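Local structure of jasmonate-induced oxygenase 2 (6LSV) at residues A[325-330]-A[348-353]. The protein hydroxylates the plant hormone jasmonate to 12-hydroxyjasmonate, using iron, molecular oxygen and 2-oxoglutarate, as part of jasmonate-mediated defence signalling. Residues are numbered along the deposited sequence; the frame is centred on the assembly and turned at random.
Sequences PPMTFD and ESHISP
The imidazole of His350 lies against Pro325 and Met327, packing the C-terminal tail on the short strand 327-328 that leads into the jasmonate-binding helical region. The enzyme has the double-stranded beta-helix (jelly-roll, cupin-type) core of the 2-oxoglutarate oxygenases, and this contact lies outside its main sheet; strand 327-328 pairs antiparallel with 308-309, and the chain then passes through helices before the tail returns.

The tight part is centred on His350. With CG anti to the backbone N (chi1 -165°), its ring is carried away from the tail and in between the two partners. Pro325 sets CD over one ring face; the same CD lies 3.2 Å from His350 O. Met327 reaches the ring obliquely: its CB is 3.7 Å from His350 CE1, and the sulfur SD stands 4.4 Å from the ring centroid, 44° off the normal. The extended start of the methionine chain runs past the imidazole, and the bend at chi3 (-91°) leaves CE 4.0 Å from His350 CE1. A flexible, polarisable thioether suits such a slanted surface, whereas the rigid proline ring offers a compact nonpolar patch. The imidazole combines flat faces for nonpolar packing with an edge nitrogen that can meet water. Beyond the two segments, His350 also touches Ile273 of helix 269-274.

Toward Ser352 the packing thins: the small serine brings CB to 3.6 Å from Pro325 CD and leaves OG for a weak hydrogen bond to Leu323 O. The side chains of Pro326 and Ile351 point away and are exposed, so solvent lies on the outer side. On the polar side one water links the two segments: within 3.2 Å of Pro325 O, it can donate to it and, lying in the plane of the imidazole at its edge, hydrogen-bonds His350 NE2 at 3.0 Å.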
# COMPACT_ATOMS: atom_id res chain seq x y z
N PRO A 325 16.11 2.22 -16.44
CA PRO A 325 16.15 3.53 -17.10
C PRO A 325 15.33 4.55 -16.32
O PRO A 325 14.53 4.18 -15.45
CB PRO A 325 15.52 3.26 -18.47
CG PRO A 325 14.64 2.08 -18.24
CD PRO A 325 15.37 1.23 -17.24
N PRO A 326 15.51 5.84 -16.60
CA PRO A 326 14.73 6.86 -15.88
C PRO A 326 13.27 6.86 -16.30
O PRO A 326 12.94 6.67 -17.47
CB PRO A 326 15.42 8.17 -16.26
CG PRO A 326 16.09 7.87 -17.57
CD PRO A 326 16.54 6.45 -17.45
N MET A 327 12.39 7.08 -15.32
CA MET A 327 10.95 7.17 -15.57
C MET A 327 10.30 7.88 -14.40
O MET A 327 10.55 7.54 -13.25
CB MET A 327 10.33 5.77 -15.76
CG MET A 327 8.83 5.79 -16.04
SD MET A 327 8.10 4.14 -16.18
CE MET A 327 8.24 3.84 -17.94
N THR A 328 9.47 8.88 -14.70
CA THR A 328 8.76 9.58 -13.65
C THR A 328 7.76 8.65 -12.98
O THR A 328 7.35 7.63 -13.54
CB THR A 328 8.04 10.81 -14.19
OG1 THR A 328 6.93 10.39 -15.00
CG2 THR A 328 8.98 11.66 -15.03
N PHE A 329 7.37 9.00 -11.75
CA PHE A 329 6.32 8.25 -11.08
C PHE A 329 4.96 8.48 -11.72
O PHE A 329 4.08 7.62 -11.60
CB PHE A 329 6.28 8.60 -9.59
CG PHE A 329 5.32 7.77 -8.80
CD1 PHE A 329 5.37 6.39 -8.86
CD2 PHE A 329 4.35 8.37 -8.01
CE1 PHE A 329 4.48 5.61 -8.14
CE2 PHE A 329 3.46 7.61 -7.28
CZ PHE A 329 3.52 6.22 -7.35
N ASP A 330 4.77 9.61 -12.39
CA ASP A 330 3.55 9.82 -13.16
C ASP A 330 3.41 8.79 -14.27
O ASP A 330 2.31 8.27 -14.51
CB ASP A 330 3.53 11.23 -13.73
CG ASP A 330 2.88 12.23 -12.81
OD1 ASP A 330 2.06 11.80 -11.96
OD2 ASP A 330 3.17 13.44 -12.93
N GLU A 348 9.90 -5.50 -12.68
CA GLU A 348 10.87 -6.37 -13.33
C GLU A 348 10.87 -6.21 -14.85
O GLU A 348 11.90 -6.41 -15.49
CB GLU A 348 10.61 -7.83 -12.93
CG GLU A 348 11.55 -8.30 -11.82
CD GLU A 348 10.87 -9.22 -10.83
OE1 GLU A 348 9.94 -9.94 -11.24
OE2 GLU A 348 11.26 -9.23 -9.64
N SER A 349 9.73 -5.84 -15.45
CA SER A 349 9.75 -5.45 -16.85
C SER A 349 10.37 -4.07 -17.06
O SER A 349 10.51 -3.64 -18.20
CB SER A 349 8.33 -5.46 -17.42
OG SER A 349 7.62 -4.31 -17.02
N HIS A 350 10.72 -3.38 -15.97
CA HIS A 350 11.38 -2.09 -16.04
C HIS A 350 12.90 -2.21 -16.02
O HIS A 350 13.59 -1.24 -16.35
CB HIS A 350 10.91 -1.21 -14.86
CG HIS A 350 11.23 0.25 -15.01
ND1 HIS A 350 10.91 0.97 -16.14
CD2 HIS A 350 11.81 1.12 -14.16
CE1 HIS A 350 11.30 2.22 -15.98
NE2 HIS A 350 11.85 2.34 -14.78
N ILE A 351 13.44 -3.38 -15.66
CA ILE A 351 14.88 -3.60 -15.72
C ILE A 351 15.35 -3.42 -17.16
O ILE A 351 14.86 -4.09 -18.07
CB ILE A 351 15.24 -4.99 -15.19
CG1 ILE A 351 15.26 -5.01 -13.66
CG2 ILE A 351 16.60 -5.44 -15.71
CD1 ILE A 351 15.19 -6.40 -13.05
N SER A 352 16.29 -2.50 -17.36
CA SER A 352 16.75 -2.20 -18.71
C SER A 352 17.40 -3.44 -19.33
O SER A 352 17.99 -4.26 -18.63
CB SER A 352 17.74 -1.03 -18.69
OG SER A 352 18.53 -1.03 -17.51
N PRO A 353 17.29 -3.60 -20.66
CA PRO A 353 17.72 -4.82 -21.37
C PRO A 353 19.21 -5.12 -21.21
O PRO A 353 19.99 -4.20 -20.97
CB PRO A 353 17.38 -4.52 -22.83
CG PRO A 353 17.25 -3.03 -22.92
CD PRO A 353 16.71 -2.61 -21.59
O HOH W 1 12.56 4.61 -12.99